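Putative glucarate dehydratase (Pseudomonas fluorescens, PDB 4IT1) probably catalyses the magnesium-dependent dehydration of D-glucarate to 5-dehydro-4-deoxy-D-glucarate, as a member of the enolase superfamily. Local coordinates at residues F50-I55 and D416-C421; I33-P38 and S345-S350. One frame throughout, in Å; residues are numbered along the deposited sequence. Where two conformers were deposited one is given.

In the fold
Contacts 1 and 2 lie on the same meander sheet of the capping domain, their centres about 9 Å apart. Strands 25-36 and 50-60 are neighbours in it, paired by backbone hydrogen bonds, among them Ile-33 N to Arg-53 O at 2.9 Å. In contact 1 helix 408-421, from the C-terminal part of the chain, packs on this sheet, and Gln-417 NE2 extends the link to contact 2 by reaching Ala-34 O at 3.0 Å. Contact 2 meets the barrel beyond strand 338-341, closer to the active site: the side chain of Ser-345 is about 5 Å from a bound tartrate, about 8 Å from that of His-342, a predicted proton acceptor, and about 12 Å from the magnesium ion.

Contact 1 of 2, residues F50-I55 and D416-C421; sequences FALRSI and DQYLTC
Phe-50, at the start of strand 50-60, meets helix 408-421 through both a face and an edge of its ring. The CB of Phe-50 points toward the helix, and with CG anti to the carbonyl carbon (chi1 -58°) the ring lies beside Cys-421 and Gln-417. Over one face sits Cys-421 CB, 4.1 Å from the centroid of the Phe-50 ring and displaced toward the rim, a CH-pi contact. The sulfur takes a more oblique place, SG lying 5.3 Å from the same Phe-50 centroid. At the edge the amide oxygen of Gln-417 approaches near the ring plane, OE1 being 3.2 Å from Phe-50 CE1, while the amide plane is turned 63° from the ring. The extended Gln-417 chain brings its amide to this edge. Outside the helix, Tyr-182 meets the Phe-50 ring nearly perpendicularly. Cutting Phe-50 back to an alanine would probably open a gap beside Cys-421 and leave the amide of Gln-417 without the ring edge it lies against.

Two residues on, Leu-52, on the same side of the strand as Phe-50, touches the helix with CD2. This methyl comes 4.0 Å from Tyr-418 CD1, the two side chains crossing at about a right angle, and 4.3 Å from Cys-421 SG. The Tyr-418 ring also packs on Pro-32 and Leu-77 and receives a cation-pi contact from Arg-424.

Between 50-55 and 416-421 the contact is thus one of dispersion and weakly polar ring contacts; the amide oxygen of Gln-417 faces aromatic C-H, while NE2 of the same group bonds to Ala-34 O and to Glu-379, beyond the two segments.

Contact 2 of 2, residues I33-P38 and S345-S350; sequences IAFRDP and SHLGIS
Ile-33 and Leu-347 meet tip to tip where the capping domain of this enolase-superfamily enzyme closes on its modified TIM barrel; residues 345-350 run from the loop after the seventh barrel strand, 338-341, into helix 348-360.

The apolar contacts gather on Leu-347. Its CD1 lies 3.6 Å from Ile-33 CD1, while its other branch, CD2, lies over one face of the Phe-35 ring, 4.2 Å from Phe-35 CD2. Ile-33 CD1 in turn abuts the edge of that ring in its plane, so the three side chains interlock.

The polar approaches lie at the Ser-345 end. The ring of Phe-35, its CG lying between the backbone N and the carbonyl carbon (chi1 41°), points its far edge at the loop backbone, with CZ 3.8 Å from Ser-345 O. Asp-37 OD2 stands 4.0 Å from Ser-345 OG, a loose approach, and is instead bonded to His-47 ND1.

Leu-347 also occupies the N-cap position of helix 348-360, and its backbone N is bonded to Glu-69. The CB of His-346 points away from the strand, and ND1 of His-346 donates to Leu-347 O at 3.1 Å, from above the carbonyl plane, with an N-H...O angle of 157°.

Contact 1 of 2, residues F50-I55 and D416-C421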
loop_
_atom_site.group_PDB
_atom_site.type_symbol
_atom_site.label_atom_id
_atom_site.label_comp_id
_atom_site.label_asym_id
_atom_site.label_seq_id
_atom_site.Cartn_x
_atom_site.Cartn_y
_atom_site.Cartn_z
ATOM N N PHE A 50 2.465 12.229 35.157
ATOM C CA PHE A 50 3.447 11.624 34.252
ATOM C C PHE A 50 2.781 10.814 33.152
ATOM O O PHE A 50 1.627 10.406 33.281
ATOM C CB PHE A 50 4.483 10.793 35.015
ATOM C CG PHE A 50 5.229 11.587 36.048
ATOM C CD1 PHE A 50 6.368 12.310 35.700
ATOM C CD2 PHE A 50 4.773 11.647 37.364
ATOM C CE1 PHE A 50 7.048 13.062 36.649
ATOM C CE2 PHE A 50 5.449 12.398 38.318
ATOM C CZ PHE A 50 6.590 13.106 37.960
ATOM N N ALA A 51 3.519 10.615 32.064
ATOM C CA ALA A 51 3.063 9.827 30.930
ATOM C C ALA A 51 4.222 8.974 30.430
ATOM O O ALA A 51 5.375 9.407 30.460
ATOM C CB ALA A 51 2.528 10.735 29.829
ATOM N N LEU A 52 3.913 7.763 29.979
ATOM C CA LEU A 52 4.927 6.766 29.644
ATOM C C LEU A 52 5.179 6.653 28.142
ATOM O O LEU A 52 4.382 7.132 27.328
ATOM C CB LEU A 52 4.524 5.399 30.206
ATOM C CG LEU A 52 3.915 5.360 31.616
ATOM C CD1 LEU A 52 3.449 3.952 31.977
ATOM C CD2 LEU A 52 4.888 5.904 32.655
ATOM N N ARG A 53 6.291 6.007 27.789
ATOM C CA ARG A 53 6.746 5.888 26.409
ATOM C C ARG A 53 7.933 4.946 26.398
ATOM O O ARG A 53 8.600 4.791 27.414
ATOM C CB ARG A 53 7.179 7.260 25.866
ATOM C CG ARG A 53 7.057 7.422 24.357
ATOM C CD ARG A 53 5.639 7.799 23.938
ATOM N NE ARG A 53 5.462 7.682 22.491
ATOM C CZ ARG A 53 4.286 7.651 21.871
ATOM N NH1 ARG A 53 3.156 7.725 22.562
ATOM N NH2 ARG A 53 4.242 7.539 20.551
ATOM N N SER A 54 8.191 4.310 25.262
ATOM C CA SER A 54 9.366 3.461 25.121
ATOM C C SER A 54 10.209 3.878 23.915
ATOM O O SER A 54 9.671 4.237 22.862
ATOM C CB SER A 54 8.966 1.996 25.005
ATOM O OG SER A 54 8.230 1.779 23.819
ATOM N N ILE A 55 11.528 3.828 24.091
ATOM C CA ILE A 55 12.489 4.246 23.074
ATOM C C ILE A 55 13.265 3.026 22.587
ATOM O O ILE A 55 13.808 2.262 23.385
ATOM C CB ILE A 55 13.463 5.305 23.631
ATOM C CG1 ILE A 55 12.711 6.386 24.427
ATOM C CG2 ILE A 55 14.321 5.909 22.519
ATOM C CD1 ILE A 55 11.889 7.353 23.597
ATOM N N ASP A 416 15.034 7.046 34.555
ATOM C CA ASP A 416 15.003 7.116 36.017
ATOM C C ASP A 416 13.668 7.680 36.499
ATOM O O ASP A 416 13.111 7.206 37.490
ATOM C CB ASP A 416 16.162 7.966 36.556
ATOM C CG ASP A 416 17.525 7.344 36.292
ATOM O OD1 ASP A 416 17.590 6.121 36.031
ATOM O OD2 ASP A 416 18.530 8.084 36.346
ATOM N N GLN A 417 13.162 8.694 35.791
ATOM C CA GLN A 417 11.873 9.304 36.140
ATOM C C GLN A 417 10.743 8.306 35.908
ATOM O O GLN A 417 9.690 8.386 36.548
ATOM C CB GLN A 417 11.621 10.607 35.372
ATOM C CG GLN A 417 10.572 11.499 36.033
ATOM C CD GLN A 417 10.429 12.882 35.400
ATOM O OE1 GLN A 417 10.143 13.859 36.093
ATOM N NE2 GLN A 417 10.617 12.971 34.084
ATOM N N TYR A 418 10.976 7.364 34.998
ATOM C CA TYR A 418 10.063 6.250 34.789
ATOM C C TYR A 418 10.025 5.381 36.038
ATOM O O TYR A 418 8.948 5.103 36.576
ATOM C CB TYR A 418 10.486 5.431 33.569
ATOM C CG TYR A 418 9.763 4.113 33.409
ATOM C CD1 TYR A 418 8.479 4.060 32.858
ATOM C CD2 TYR A 418 10.366 2.911 33.796
ATOM C CE1 TYR A 418 7.813 2.852 32.703
ATOM C CE2 TYR A 418 9.707 1.699 33.648
ATOM C CZ TYR A 418 8.432 1.677 33.101
ATOM O OH TYR A 418 7.772 0.485 32.946
ATOM N N LEU A 419 11.209 4.984 36.501
ATOM C CA LEU A 419 11.350 4.063 37.631
ATOM C C LEU A 419 10.727 4.596 38.917
ATOM O O LEU A 419 10.216 3.831 39.727
ATOM C CB LEU A 419 12.825 3.719 37.857
ATOM C CG LEU A 419 13.536 2.867 36.792
ATOM C CD1 LEU A 419 15.043 2.925 36.981
ATOM C CD2 LEU A 419 13.061 1.419 36.787
ATOM N N THR A 420 10.733 5.913 39.071
ATOM C CA THR A 420 10.330 6.553 40.318
ATOM C C THR A 420 8.913 7.155 40.319
ATOM O O THR A 420 8.421 7.566 41.374
ATOM C CB THR A 420 11.336 7.659 40.707
ATOM O OG1 THR A 420 11.385 8.641 39.666
ATOM C CG2 THR A 420 12.741 7.077 40.915
ATOM N N CYS A 421 8.254 7.223 39.160
ATOM C CA CYS A 421 6.944 7.894 39.093
ATOM C C CYS A 421 5.809 7.042 39.653
ATOM O O CYS A 421 4.816 7.577 40.143
ATOM C CB CYS A 421 6.612 8.378 37.675
ATOM S SG CYS A 421 6.403 7.061 36.458
#

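Contact 2 of 2, residues I33-P38 and S345-S350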
loop_
_atom_site.group_PDB
_atom_site.type_symbol
_atom_site.label_atom_id
_atom_site.label_comp_id
_atom_site.label_asym_id
_atom_site.label_seq_id
_atom_site.Cartn_x
_atom_site.Cartn_y
_atom_site.Cartn_z
ATOM N N ILE A 33 10.498 5.196 29.558
ATOM C CA ILE A 33 10.701 6.567 30.063
ATOM C C ILE A 33 9.407 7.236 30.529
ATOM O O ILE A 33 8.304 6.806 30.178
ATOM C CB ILE A 33 11.350 7.506 29.006
ATOM C CG1 ILE A 33 10.496 7.580 27.735
ATOM C CG2 ILE A 33 12.781 7.084 28.678
ATOM C CD1 ILE A 33 10.399 8.971 27.154
ATOM N N ALA A 34 9.541 8.310 31.299
ATOM C CA ALA A 34 8.375 9.091 31.696
ATOM C C ALA A 34 8.673 10.575 31.658
ATOM O O ALA A 34 9.780 11.002 31.986
ATOM C CB ALA A 34 7.891 8.682 33.079
ATOM N N PHE A 35 7.677 11.358 31.270
ATOM C CA PHE A 35 7.849 12.797 31.175
ATOM C C PHE A 35 6.678 13.523 31.801
ATOM O O PHE A 35 5.554 13.012 31.814
ATOM C CB PHE A 35 8.056 13.243 29.717
ATOM C CG PHE A 35 7.171 12.534 28.722
ATOM C CD1 PHE A 35 5.846 12.927 28.536
ATOM C CD2 PHE A 35 7.672 11.484 27.954
ATOM C CE1 PHE A 35 5.034 12.279 27.615
ATOM C CE2 PHE A 35 6.869 10.834 27.031
ATOM C CZ PHE A 35 5.547 11.235 26.861
ATOM N N ARG A 36 6.950 14.708 32.334
ATOM C CA ARG A 36 5.912 15.516 32.962
ATOM C C ARG A 36 4.768 15.739 31.979
ATOM O O ARG A 36 4.988 16.041 30.797
ATOM C CB ARG A 36 6.469 16.849 33.484
ATOM C CG ARG A 36 7.733 16.700 34.327
ATOM C CD ARG A 36 7.943 17.840 35.320
ATOM N NE ARG A 36 8.012 19.178 34.725
ATOM C CZ ARG A 36 9.024 19.639 33.990
ATOM N NH1 ARG A 36 10.070 18.869 33.710
ATOM N NH2 ARG A 36 8.980 20.878 33.515
ATOM N N ASP A 37 3.551 15.539 32.467
ATOM C CA ASP A 37 2.369 15.736 31.664
ATOM C C ASP A 37 1.469 16.687 32.435
ATOM O O ASP A 37 1.227 16.487 33.624
ATOM C CB ASP A 37 1.666 14.396 31.425
ATOM C CG ASP A 37 1.192 14.218 29.985
ATOM O OD1 ASP A 37 1.726 14.895 29.077
ATOM O OD2 ASP A 37 0.293 13.380 29.757
ATOM N N PRO A 38 0.970 17.731 31.766
ATOM C CA PRO A 38 0.051 18.659 32.419
ATOM C C PRO A 38 -1.266 17.994 32.851
ATOM O O PRO A 38 -1.609 16.912 32.351
ATOM C CB PRO A 38 -0.227 19.717 31.337
ATOM C CG PRO A 38 0.720 19.437 30.219
ATOM C CD PRO A 38 1.112 18.002 30.326
ATOM N N SER A 345 0.833 12.199 23.000
ATOM C CA SER A 345 1.810 11.961 24.080
ATOM C C SER A 345 3.093 11.303 23.578
ATOM O O SER A 345 3.406 10.159 23.919
ATOM C CB SER A 345 1.187 11.155 25.229
ATOM O OG SER A 345 0.350 11.982 26.020
ATOM N N HIS A 346 3.825 12.051 22.756
ATOM C CA HIS A 346 4.967 11.520 22.024
ATOM C C HIS A 346 6.145 12.490 22.071
ATOM O O HIS A 346 6.000 13.658 22.451
ATOM C CB HIS A 346 4.572 11.276 20.566
ATOM C CG HIS A 346 4.222 12.533 19.832
ATOM N ND1 HIS A 346 5.112 13.182 19.005
ATOM C CD2 HIS A 346 3.095 13.285 19.838
ATOM C CE1 HIS A 346 4.542 14.267 18.517
ATOM N NE2 HIS A 346 3.318 14.355 19.007
ATOM N N LEU A 347 7.308 11.993 21.669
ATOM C CA LEU A 347 8.493 12.824 21.551
ATOM C C LEU A 347 8.901 13.007 20.090
ATOM O O LEU A 347 8.194 12.571 19.170
ATOM C CB LEU A 347 9.644 12.247 22.381
ATOM C CG LEU A 347 9.420 12.155 23.897
ATOM C CD1 LEU A 347 10.617 11.491 24.557
ATOM C CD2 LEU A 347 9.139 13.508 24.542
ATOM N N GLY A 348 10.049 13.651 19.899
ATOM C CA GLY A 348 10.549 14.028 18.585
ATOM C C GLY A 348 10.693 12.905 17.581
ATOM O O GLY A 348 10.470 13.121 16.385
ATOM N N ILE A 349 11.078 11.718 18.057
ATOM C CA ILE A 349 11.221 10.547 17.192
ATOM C C ILE A 349 9.898 10.259 16.470
ATOM O O ILE A 349 9.846 10.210 15.234
ATOM C CB ILE A 349 11.688 9.289 17.966
ATOM C CG1 ILE A 349 13.047 9.534 18.634
ATOM C CG2 ILE A 349 11.734 8.079 17.038
ATOM C CD1 ILE A 349 13.594 8.353 19.413
ATOM N N SER A 350 8.832 10.088 17.247
ATOM C CA SER A 350 7.503 9.883 16.684
ATOM C C SER A 350 7.147 11.003 15.711
ATOM O O SER A 350 6.675 10.743 14.598
ATOM C CB SER A 350 6.450 9.782 17.795
ATOM O OG SER A 350 6.506 8.515 18.427
#